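Local coordinates for protein carboxypeptidase Y inhibitor (Saccharomyces cerevisiae, PDB 1WPX) that inhibits carboxypeptidase Y specifically and potently, and belongs to the phosphatidylethanolamine-binding protein family, at residues E40-A45 with T55-S60; F90-T95 with C116-L121; S108-L113 with E149-A154; R163-L168 with V210-F215. All blocks are in the same frame, centred on the assembly; numbering follows the deposited sequence.

Interaction 1: E40-A45 with T55-S60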
# COMPACT_ATOMS: atom_id res chain seq x y z
N GLU B 40 -2.85 -10.36 -15.70
CA GLU B 40 -4.02 -9.49 -15.69
C GLU B 40 -5.11 -9.98 -16.64
O GLU B 40 -4.83 -10.45 -17.74
CB GLU B 40 -3.61 -8.08 -16.08
CG GLU B 40 -4.75 -7.11 -16.13
CD GLU B 40 -4.35 -5.79 -16.74
OE1 GLU B 40 -3.95 -5.78 -17.92
OE2 GLU B 40 -4.42 -4.77 -16.02
N TYR B 41 -6.37 -9.85 -16.22
CA TYR B 41 -7.50 -10.25 -17.04
C TYR B 41 -7.99 -9.02 -17.77
O TYR B 41 -8.38 -9.09 -18.94
CB TYR B 41 -8.61 -10.82 -16.17
CG TYR B 41 -8.32 -12.22 -15.68
CD1 TYR B 41 -8.53 -13.32 -16.51
CD2 TYR B 41 -7.81 -12.44 -14.40
CE1 TYR B 41 -8.24 -14.61 -16.08
CE2 TYR B 41 -7.52 -13.73 -13.96
CZ TYR B 41 -7.73 -14.80 -14.81
OH TYR B 41 -7.45 -16.07 -14.37
N SER B 42 -7.97 -7.89 -17.07
CA SER B 42 -8.38 -6.61 -17.62
C SER B 42 -7.85 -5.52 -16.69
O SER B 42 -7.51 -5.79 -15.54
CB SER B 42 -9.91 -6.51 -17.73
OG SER B 42 -10.50 -6.54 -16.44
N SER B 43 -7.78 -4.29 -17.19
CA SER B 43 -7.27 -3.18 -16.40
C SER B 43 -7.86 -3.13 -14.99
O SER B 43 -7.25 -2.58 -14.07
CB SER B 43 -7.52 -1.85 -17.12
OG SER B 43 -8.91 -1.58 -17.25
N SER B 44 -9.03 -3.73 -14.82
CA SER B 44 -9.68 -3.73 -13.51
C SER B 44 -9.58 -5.09 -12.83
O SER B 44 -10.07 -5.27 -11.72
CB SER B 44 -11.15 -3.35 -13.65
OG SER B 44 -11.87 -4.37 -14.33
N ALA B 45 -8.94 -6.04 -13.51
CA ALA B 45 -8.81 -7.38 -12.96
C ALA B 45 -7.38 -7.90 -12.99
O ALA B 45 -7.06 -8.82 -13.74
CB ALA B 45 -9.72 -8.34 -13.71
N THR B 55 -15.42 -14.02 -10.04
CA THR B 55 -15.38 -15.10 -11.01
C THR B 55 -15.58 -14.71 -12.47
O THR B 55 -14.81 -15.12 -13.33
CB THR B 55 -16.40 -16.18 -10.63
OG1 THR B 55 -15.90 -16.92 -9.51
CG2 THR B 55 -16.67 -17.11 -11.80
N GLU B 56 -16.62 -13.93 -12.75
CA GLU B 56 -16.92 -13.53 -14.13
C GLU B 56 -15.81 -12.74 -14.81
O GLU B 56 -15.75 -12.70 -16.04
CB GLU B 56 -18.22 -12.73 -14.19
CG GLU B 56 -18.25 -11.50 -13.30
CD GLU B 56 -18.54 -11.82 -11.84
OE1 GLU B 56 -18.53 -10.87 -11.03
OE2 GLU B 56 -18.79 -13.01 -11.51
N LYS B 57 -14.94 -12.11 -14.03
CA LYS B 57 -13.85 -11.35 -14.62
C LYS B 57 -12.72 -12.27 -15.08
O LYS B 57 -11.97 -11.93 -16.00
CB LYS B 57 -13.33 -10.31 -13.63
CG LYS B 57 -14.17 -9.04 -13.61
CD LYS B 57 -13.66 -8.04 -12.58
CE LYS B 57 -14.40 -6.71 -12.66
NZ LYS B 57 -14.08 -5.97 -13.91
N ALA B 58 -12.60 -13.44 -14.45
CA ALA B 58 -11.57 -14.41 -14.79
C ALA B 58 -12.13 -15.43 -15.78
O ALA B 58 -11.70 -16.59 -15.82
CB ALA B 58 -11.07 -15.10 -13.54
N ARG B 59 -13.08 -14.99 -16.59
CA ARG B 59 -13.75 -15.84 -17.56
C ARG B 59 -12.89 -16.23 -18.77
O ARG B 59 -12.91 -17.38 -19.20
CB ARG B 59 -15.02 -15.13 -18.04
CG ARG B 59 -16.04 -16.02 -18.71
CD ARG B 59 -17.22 -15.21 -19.20
NE ARG B 59 -16.79 -14.05 -20.00
CZ ARG B 59 -17.55 -13.44 -20.90
NH1 ARG B 59 -18.78 -13.87 -21.15
NH2 ARG B 59 -17.07 -12.40 -21.57
N SER B 60 -12.12 -15.29 -19.31
CA SER B 60 -11.27 -15.58 -20.46
C SER B 60 -9.81 -15.71 -20.05
O SER B 60 -9.46 -15.49 -18.89
CB SER B 60 -11.41 -14.48 -21.51
OG SER B 60 -12.76 -14.35 -21.92

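Interaction 2: F90-T95 with C116-L121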
# COMPACT_ATOMS: atom_id res chain seq x y z
N PHE B 90 9.28 -21.59 -22.36
CA PHE B 90 8.60 -21.65 -21.07
C PHE B 90 7.24 -22.33 -21.08
O PHE B 90 6.62 -22.52 -22.13
CB PHE B 90 8.43 -20.24 -20.50
CG PHE B 90 9.72 -19.49 -20.34
CD1 PHE B 90 10.28 -18.82 -21.42
CD2 PHE B 90 10.38 -19.48 -19.12
CE1 PHE B 90 11.49 -18.14 -21.30
CE2 PHE B 90 11.60 -18.81 -18.97
CZ PHE B 90 12.15 -18.14 -20.06
N THR B 91 6.80 -22.72 -19.89
CA THR B 91 5.51 -23.35 -19.69
C THR B 91 4.76 -22.57 -18.63
O THR B 91 5.27 -22.30 -17.54
CB THR B 91 5.65 -24.82 -19.24
OG1 THR B 91 5.91 -25.64 -20.39
CG2 THR B 91 4.38 -25.30 -18.55
N LEU B 92 3.53 -22.20 -18.96
CA LEU B 92 2.67 -21.43 -18.08
C LEU B 92 1.53 -22.33 -17.59
O LEU B 92 0.76 -22.86 -18.39
CB LEU B 92 2.12 -20.23 -18.84
CG LEU B 92 1.76 -18.96 -18.09
CD1 LEU B 92 2.74 -18.68 -16.95
CD2 LEU B 92 1.77 -17.82 -19.08
N VAL B 93 1.45 -22.49 -16.28
CA VAL B 93 0.43 -23.33 -15.66
C VAL B 93 -0.54 -22.57 -14.76
O VAL B 93 -0.20 -21.55 -14.18
CB VAL B 93 1.10 -24.44 -14.81
CG1 VAL B 93 0.05 -25.18 -13.98
CG2 VAL B 93 1.84 -25.40 -15.70
N MET B 94 -1.77 -23.07 -14.66
CA MET B 94 -2.77 -22.50 -13.76
C MET B 94 -3.46 -23.65 -13.06
O MET B 94 -4.07 -24.51 -13.70
CB MET B 94 -3.81 -21.67 -14.51
CG MET B 94 -4.72 -20.90 -13.54
SD MET B 94 -6.04 -19.95 -14.32
CE MET B 94 -7.44 -20.42 -13.31
N THR B 95 -3.37 -23.69 -11.74
CA THR B 95 -3.99 -24.78 -11.00
C THR B 95 -4.69 -24.31 -9.72
O THR B 95 -4.36 -23.26 -9.16
CB THR B 95 -2.95 -25.86 -10.63
OG1 THR B 95 -3.63 -27.03 -10.14
CG2 THR B 95 -1.99 -25.33 -9.57
N CYS B 116 2.65 -24.46 -23.42
CA CYS B 116 4.06 -24.78 -23.53
C CYS B 116 4.73 -24.21 -24.77
O CYS B 116 4.07 -23.68 -25.67
CB CYS B 116 4.26 -26.29 -23.51
SG CYS B 116 3.42 -27.12 -22.15
N ASP B 117 6.06 -24.33 -24.79
CA ASP B 117 6.87 -23.85 -25.90
C ASP B 117 6.63 -22.36 -26.14
O ASP B 117 6.44 -21.92 -27.27
CB ASP B 117 6.55 -24.64 -27.17
CG ASP B 117 6.43 -26.13 -26.91
OD1 ASP B 117 7.35 -26.72 -26.30
OD2 ASP B 117 5.41 -26.72 -27.33
N LEU B 118 6.64 -21.60 -25.04
CA LEU B 118 6.45 -20.16 -25.08
C LEU B 118 7.81 -19.50 -25.07
O LEU B 118 8.69 -19.92 -24.32
CB LEU B 118 5.69 -19.69 -23.83
CG LEU B 118 4.18 -19.87 -23.73
CD1 LEU B 118 3.76 -19.82 -22.27
CD2 LEU B 118 3.49 -18.78 -24.53
N LYS B 119 8.00 -18.47 -25.88
CA LYS B 119 9.28 -17.78 -25.89
C LYS B 119 9.07 -16.30 -25.60
O LYS B 119 8.01 -15.74 -25.90
CB LYS B 119 10.02 -17.98 -27.22
CG LYS B 119 9.31 -17.44 -28.43
CD LYS B 119 10.20 -17.50 -29.67
CE LYS B 119 9.43 -17.16 -30.95
NZ LYS B 119 8.38 -18.17 -31.34
N LEU B 120 10.06 -15.67 -25.00
CA LEU B 120 9.98 -14.26 -24.65
C LEU B 120 10.22 -13.34 -25.84
O LEU B 120 11.10 -13.58 -26.66
CB LEU B 120 11.00 -13.95 -23.56
CG LEU B 120 10.68 -14.48 -22.16
CD1 LEU B 120 11.95 -14.57 -21.30
CD2 LEU B 120 9.65 -13.57 -21.52
N LEU B 121 9.42 -12.28 -25.95
CA LEU B 121 9.60 -11.29 -27.01
C LEU B 121 10.89 -10.56 -26.66
O LEU B 121 11.68 -10.21 -27.53
CB LEU B 121 8.45 -10.29 -27.02
CG LEU B 121 7.06 -10.78 -27.44
CD1 LEU B 121 6.02 -9.75 -27.04
CD2 LEU B 121 7.02 -11.02 -28.94

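Interaction 3: S108-L113 with E149-A154. With SO4 (sulfate ion), chain G.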
# COMPACT_ATOMS: atom_id res chain seq x y z
N SER B 108 -8.36 -32.22 -5.56
CA SER B 108 -7.25 -31.31 -5.33
C SER B 108 -6.31 -31.22 -6.53
O SER B 108 -5.85 -32.23 -7.07
CB SER B 108 -6.45 -31.71 -4.09
OG SER B 108 -5.52 -30.70 -3.74
N GLU B 109 -6.04 -29.97 -6.91
CA GLU B 109 -5.20 -29.64 -8.05
C GLU B 109 -6.01 -29.93 -9.29
O GLU B 109 -5.92 -30.99 -9.89
CB GLU B 109 -3.90 -30.45 -8.02
CG GLU B 109 -2.89 -29.91 -7.01
CD GLU B 109 -1.84 -28.99 -7.63
OE1 GLU B 109 -2.12 -28.38 -8.68
OE2 GLU B 109 -0.74 -28.87 -7.05
N PHE B 110 -6.86 -28.96 -9.63
CA PHE B 110 -7.71 -29.03 -10.80
C PHE B 110 -6.96 -28.22 -11.86
O PHE B 110 -6.63 -27.05 -11.66
CB PHE B 110 -9.06 -28.39 -10.47
CG PHE B 110 -10.09 -28.56 -11.55
CD1 PHE B 110 -10.14 -27.69 -12.63
CD2 PHE B 110 -11.04 -29.57 -11.46
CE1 PHE B 110 -11.11 -27.82 -13.62
CE2 PHE B 110 -12.02 -29.71 -12.44
CZ PHE B 110 -12.06 -28.83 -13.52
N CYS B 111 -6.67 -28.86 -12.99
CA CYS B 111 -5.91 -28.24 -14.07
C CYS B 111 -6.73 -27.24 -14.89
O CYS B 111 -7.65 -27.61 -15.61
CB CYS B 111 -5.32 -29.32 -14.97
SG CYS B 111 -3.97 -28.76 -16.00
N HIS B 112 -6.37 -25.97 -14.78
CA HIS B 112 -7.07 -24.91 -15.49
C HIS B 112 -6.40 -24.47 -16.78
O HIS B 112 -7.07 -24.03 -17.72
CB HIS B 112 -7.24 -23.71 -14.56
CG HIS B 112 -8.38 -23.84 -13.60
ND1 HIS B 112 -9.69 -23.58 -13.95
CD2 HIS B 112 -8.41 -24.25 -12.30
CE1 HIS B 112 -10.48 -23.82 -12.91
NE2 HIS B 112 -9.73 -24.22 -11.90
N LEU B 113 -5.08 -24.59 -16.84
CA LEU B 113 -4.36 -24.15 -18.02
C LEU B 113 -2.94 -24.67 -18.04
O LEU B 113 -2.31 -24.83 -16.99
CB LEU B 113 -4.38 -22.62 -18.06
CG LEU B 113 -3.67 -21.78 -19.13
CD1 LEU B 113 -2.20 -21.69 -18.81
CD2 LEU B 113 -3.91 -22.36 -20.51
N GLU B 149 -6.41 -26.40 -22.65
CA GLU B 149 -7.03 -25.10 -22.89
C GLU B 149 -7.49 -24.43 -21.60
O GLU B 149 -7.80 -25.09 -20.60
CB GLU B 149 -8.21 -25.24 -23.87
CG GLU B 149 -9.32 -26.21 -23.45
CD GLU B 149 -8.87 -27.67 -23.34
OE1 GLU B 149 -8.05 -28.12 -24.17
OE2 GLU B 149 -9.37 -28.38 -22.43
N TYR B 150 -7.51 -23.10 -21.61
CA TYR B 150 -7.91 -22.32 -20.44
C TYR B 150 -9.36 -22.49 -20.02
O TYR B 150 -10.26 -22.55 -20.85
CB TYR B 150 -7.66 -20.83 -20.68
CG TYR B 150 -8.05 -19.96 -19.50
CD1 TYR B 150 -7.20 -19.81 -18.41
CD2 TYR B 150 -9.28 -19.30 -19.47
CE1 TYR B 150 -7.56 -19.03 -17.31
CE2 TYR B 150 -9.65 -18.51 -18.38
CZ TYR B 150 -8.78 -18.38 -17.30
OH TYR B 150 -9.12 -17.60 -16.21
N MET B 151 -9.56 -22.54 -18.71
CA MET B 151 -10.88 -22.65 -18.12
C MET B 151 -10.87 -21.81 -16.84
O MET B 151 -10.12 -22.11 -15.91
CB MET B 151 -11.22 -24.09 -17.79
CG MET B 151 -12.67 -24.26 -17.40
SD MET B 151 -13.11 -25.95 -17.01
CE MET B 151 -13.09 -25.86 -15.20
N GLY B 152 -11.68 -20.75 -16.81
CA GLY B 152 -11.74 -19.88 -15.66
C GLY B 152 -12.23 -20.51 -14.37
O GLY B 152 -12.70 -21.65 -14.36
N PRO B 153 -12.14 -19.78 -13.24
CA PRO B 153 -12.59 -20.30 -11.94
C PRO B 153 -14.07 -20.64 -11.97
O PRO B 153 -14.88 -19.95 -12.60
CB PRO B 153 -12.29 -19.15 -10.99
CG PRO B 153 -11.17 -18.43 -11.65
CD PRO B 153 -11.59 -18.43 -13.09
N ALA B 154 -14.41 -21.72 -11.28
CA ALA B 154 -15.79 -22.18 -11.20
C ALA B 154 -15.98 -22.94 -9.90
O ALA B 154 -16.51 -24.06 -9.89
CB ALA B 154 -16.10 -23.07 -12.39
S SO4 G . -12.33 -25.06 -9.90
O1 SO4 G . -12.77 -26.09 -10.85
O2 SO4 G . -12.59 -23.73 -10.47
O3 SO4 G . -13.08 -25.21 -8.64
O4 SO4 G . -10.89 -25.22 -9.62

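Interaction 4: R163-L168 with V210-F215. With SO4 (sulfate ion), chain G.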
# COMPACT_ATOMS: atom_id res chain seq x y z
N ARG B 163 -7.71 -21.02 -4.15
CA ARG B 163 -6.47 -20.41 -4.60
C ARG B 163 -6.28 -20.76 -6.07
O ARG B 163 -6.33 -21.94 -6.45
CB ARG B 163 -5.29 -20.94 -3.79
CG ARG B 163 -5.17 -20.34 -2.40
CD ARG B 163 -4.16 -21.11 -1.57
NE ARG B 163 -4.56 -22.50 -1.41
CZ ARG B 163 -3.83 -23.42 -0.79
NH1 ARG B 163 -2.66 -23.08 -0.25
NH2 ARG B 163 -4.26 -24.67 -0.71
N TYR B 164 -6.10 -19.74 -6.90
CA TYR B 164 -5.87 -19.94 -8.32
C TYR B 164 -4.42 -19.52 -8.57
O TYR B 164 -4.11 -18.32 -8.63
CB TYR B 164 -6.86 -19.10 -9.12
CG TYR B 164 -8.25 -19.64 -8.96
CD1 TYR B 164 -8.63 -20.82 -9.61
CD2 TYR B 164 -9.16 -19.06 -8.07
CE1 TYR B 164 -9.87 -21.41 -9.38
CE2 TYR B 164 -10.41 -19.64 -7.83
CZ TYR B 164 -10.75 -20.82 -8.49
OH TYR B 164 -11.96 -21.43 -8.24
N VAL B 165 -3.55 -20.52 -8.69
CA VAL B 165 -2.12 -20.29 -8.85
C VAL B 165 -1.49 -20.39 -10.24
O VAL B 165 -1.58 -21.41 -10.92
CB VAL B 165 -1.34 -21.25 -7.91
CG1 VAL B 165 0.12 -20.84 -7.83
CG2 VAL B 165 -1.98 -21.24 -6.53
N PHE B 166 -0.84 -19.30 -10.66
CA PHE B 166 -0.14 -19.27 -11.94
C PHE B 166 1.33 -19.58 -11.67
O PHE B 166 1.92 -19.05 -10.72
CB PHE B 166 -0.24 -17.89 -12.59
CG PHE B 166 -1.60 -17.57 -13.11
CD1 PHE B 166 -2.46 -16.73 -12.41
CD2 PHE B 166 -2.03 -18.10 -14.33
CE1 PHE B 166 -3.72 -16.42 -12.90
CE2 PHE B 166 -3.29 -17.80 -14.83
CZ PHE B 166 -4.14 -16.95 -14.11
N LEU B 167 1.92 -20.46 -12.48
CA LEU B 167 3.32 -20.83 -12.33
C LEU B 167 4.05 -20.83 -13.68
O LEU B 167 3.55 -21.37 -14.67
CB LEU B 167 3.45 -22.22 -11.70
CG LEU B 167 2.79 -22.45 -10.34
CD1 LEU B 167 1.40 -23.01 -10.56
CD2 LEU B 167 3.60 -23.42 -9.52
N LEU B 168 5.22 -20.19 -13.70
CA LEU B 168 6.02 -20.12 -14.92
C LEU B 168 7.22 -21.05 -14.80
O LEU B 168 8.03 -20.93 -13.88
CB LEU B 168 6.49 -18.69 -15.17
CG LEU B 168 7.28 -18.47 -16.46
CD1 LEU B 168 6.35 -18.66 -17.64
CD2 LEU B 168 7.90 -17.08 -16.50
N VAL B 210 10.22 -20.81 -12.22
CA VAL B 210 10.88 -19.51 -12.26
C VAL B 210 10.09 -18.40 -11.56
O VAL B 210 10.68 -17.50 -10.97
CB VAL B 210 11.19 -19.08 -13.72
CG1 VAL B 210 11.60 -17.62 -13.78
CG2 VAL B 210 12.31 -19.93 -14.28
N ALA B 211 8.76 -18.47 -11.63
CA ALA B 211 7.93 -17.45 -11.00
C ALA B 211 6.51 -17.93 -10.72
O ALA B 211 6.08 -18.98 -11.21
CB ALA B 211 7.88 -16.21 -11.89
N SER B 212 5.79 -17.14 -9.92
CA SER B 212 4.41 -17.47 -9.55
C SER B 212 3.61 -16.28 -8.99
O SER B 212 4.15 -15.43 -8.29
CB SER B 212 4.40 -18.59 -8.52
OG SER B 212 3.08 -18.89 -8.12
N ASN B 213 2.33 -16.24 -9.33
CA ASN B 213 1.42 -15.20 -8.85
C ASN B 213 0.11 -15.94 -8.58
O ASN B 213 -0.06 -17.07 -9.02
CB ASN B 213 1.20 -14.13 -9.91
CG ASN B 213 0.70 -12.81 -9.33
OD1 ASN B 213 0.20 -12.77 -8.21
ND2 ASN B 213 0.81 -11.75 -10.10
N PHE B 214 -0.82 -15.32 -7.86
CA PHE B 214 -2.08 -16.00 -7.59
C PHE B 214 -3.16 -15.05 -7.09
O PHE B 214 -2.89 -13.92 -6.70
CB PHE B 214 -1.86 -17.11 -6.56
CG PHE B 214 -1.68 -16.61 -5.16
CD1 PHE B 214 -2.66 -16.84 -4.21
CD2 PHE B 214 -0.57 -15.86 -4.81
CE1 PHE B 214 -2.53 -16.33 -2.92
CE2 PHE B 214 -0.43 -15.35 -3.53
CZ PHE B 214 -1.41 -15.58 -2.58
N PHE B 215 -4.40 -15.53 -7.12
CA PHE B 215 -5.52 -14.73 -6.67
C PHE B 215 -6.57 -15.66 -6.05
O PHE B 215 -6.44 -16.88 -6.12
CB PHE B 215 -6.11 -13.93 -7.83
CG PHE B 215 -6.88 -14.75 -8.84
CD1 PHE B 215 -8.26 -14.93 -8.72
CD2 PHE B 215 -6.24 -15.30 -9.95
CE1 PHE B 215 -8.98 -15.63 -9.69
CE2 PHE B 215 -6.96 -16.01 -10.93
CZ PHE B 215 -8.33 -16.17 -10.80
S SO4 G . -12.33 -25.06 -9.90
O1 SO4 G . -12.77 -26.09 -10.85
O2 SO4 G . -12.59 -23.73 -10.47
O3 SO4 G . -13.08 -25.21 -8.64
O4 SO4 G . -10.89 -25.22 -9.62

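Interaction 1: E40-A45 with T55-S60
Y41 and A58 make the aromatic part of this contact. A58 CA sits over one face of the Y41 ring, displaced a little toward the rim, in a CH-pi contact 3.7 Å from the centroid and 16° off the ring normal. A58 CB touches farther out, 3.6 Å from Y41 CZ. At the ring edge, close to its plane, S60 O lies 3.2 Å from Y41 CE1. The ring crosses to 55-60 because chi1 of Y41 (-76°) turns CG away from the carbonyl carbon and beside the backbone N; its hydroxyl is then hydrogen-bonded to the hydroxyl of Y150.

The polar part belongs to K57. Its chain runs out extended and bends only at the last torsion, where chi4 (-69°) swings NZ to S44 OG, a hydrogen bond of 2.8 Å. S44 is presented by a type I turn from S42 to A45, and S42 OG adds a weak bond to S44 OG.

The remaining apolar contact is slight: A45 CB lies against the lysine chain, 4.1 Å from K57 CD.

Among its neighbours, 40-45 is the bulged link between strands 35-40 and 45-47, while 55-60 begins as a 3-10 turn and leads into strand 63-69. That strand pairs with 35-40, E40 bonding through its backbone to Q63, and L53 and P62 from the surrounding loops also pack on Y41.

Interaction 2: F90-T95 with C116-L121
F90 and L118 form an antiparallel hydrogen-bonded pair from which the chains swing apart, strands 90-95 and 118-120 running at 113° to each other. F90 N donates a hydrogen bond to L118 O at 2.6 Å, in the carbonyl plane. In return L118 N reaches F90 O at 3.1 Å, also in plane and on a lone pair.

The side chains of this pair lie on one face of the sheet. The F90 ring turns an edge to the carbonyl that its own backbone bonds, with CD1 3.5 Å from L118 O. Farther along the ring, F90 CE1 meets L120 CD1 at 3.6 Å, the two side chains crossing obliquely. On the other flank, L118 lays CD1 against L92 CB at 3.8 Å; its chi1 of -78° sets CG beside the backbone N and opposite the carbonyl carbon. L168 of the adjacent strand packs on both F90 and L92. Near the corner, C116 SG lies alongside T91, 4.1 Å from T91 CG2. The polar end of T91 goes elsewhere: Q171 OE1 takes hydrogen bonds from both T91 OG1 and D117 N, tying the two segments together through a third residue, while D117 OD2 pairs with S177 OG.

D117 and L118 both face F90, and D117 has positive phi and psi: this is a G1 beta bulge, placed where strand 110-120 turns a corner in the antiparallel sheet of the phosphatidylethanolamine-binding fold.

Interaction 3: S108-L113 with E149-A154
H112 meets M151 at the rim of a sulfate-filled pocket, consistent with the anion-binding site of the phosphatidylethanolamine-binding fold; the ion itself probably comes from the crystallisation liquor. H112 CB lies 3.6 Å from M151 O, and with chi1 at -80° CG stands beside the backbone N and opposite the carbonyl carbon. ND1 then donates to M151 O, which lies near the ring plane; the bond is modelled very short, and its length is doubtful. CE1 comes between G152 O and sulfate O2, the latter 3.2 Å from H112 CE1, while CD2 on the other branch has sulfate O4 as its neighbour. At the tip, NE2 gives a nearly straight bond to sulfate O4, 2.7 Å long with 165° at the hydrogen. The backbone joins in weakly, M151 N reaching H112 O at 3.1 Å.

F110 closes another side of the pocket: sulfate O1 stands above its ring centre, while F110 CD1 lies over one face of the H112 imidazole. M151 CE touches the far end of the phenyl, 3.6 Å from F110 CZ. An alanine in place of F110 would probably open a gap under sulfate O1 and leave the M151 methyl and one face of H112 without the phenyl they lie against. Farther along, L113 CB meets the edge of the Y150 ring at 4.0 Å from CD1. On the sulfate's loop side, A154 N donates to sulfate O2 at 2.8 Å.

Interaction 4: R163-L168 with V210-F215
F166 O is gripped twice by the neighbouring strand: N213 N donates to it at 3.2 Å and S212 OG at 2.9 Å, from opposite faces of the carbonyl plane. S212 can do this because chi1 (178°) points OG opposite its own backbone N and back over the partner strand, which satisfies a buried hydroxyl. Regular antiparallel pairing runs both ways from the hydrogen-bonded pair F166 and N213, to Y164 with F215 on one side and to L168 with A211 on the other, where L168 N donates to A211 O. There L168 O takes a 2.8 Å bond from V210 N. A211 N adds a weak bond to the same oxygen, V210 and A211 forming a classic bulge.

Y164, F166 and F215 share one face of the sheet; V165 and F214 meet on the other. Y164 CB sits over the F215 ring, 3.8 Å from its centroid and 20° off the normal. The Y164 and F215 rings themselves are near parallel, at 27°, but slid so far apart that they barely overlap. At the F215 edge, F166 CE1 lies 3.8 Å from F215 CE2. At the far end of its ring, Y164 OH bonds sulfate O2 at 3.3 Å. A leucine in place of Y164 keeps the CB over F215 but would probably leave sulfate O2 without its tyrosine donor. R163 next door is held by salt bridges to D98 and D24.

Such a ladder of buried antiparallel strands belongs to the central sheet of the phosphatidylethanolamine-binding fold, here delivering a tyrosine to the sulfate-bound pocket, probably the family's anion site.

In the fold
Along the chain interaction 1 closes first; interactions 2 and 3 then interleave, both drawing on strand 110-120, and interaction 4 comes last. Interaction 4 is the most central, about 3 Å from the middle of the chain, with interactions 2 and 3 each about 12 Å from it, centre to centre. Strand 90-96 lies between strands 110-120 and 162-170, so backbone bonds run directly from interaction 2 into both 3 and 4. Interactions 1 and 2 are farthest apart, about 19 Å between centres. Interactions 3 and 4 meet round one sulfate, so the putative anion pocket draws on distant parts of the sequence, and Y150 ties its loop to interaction 1.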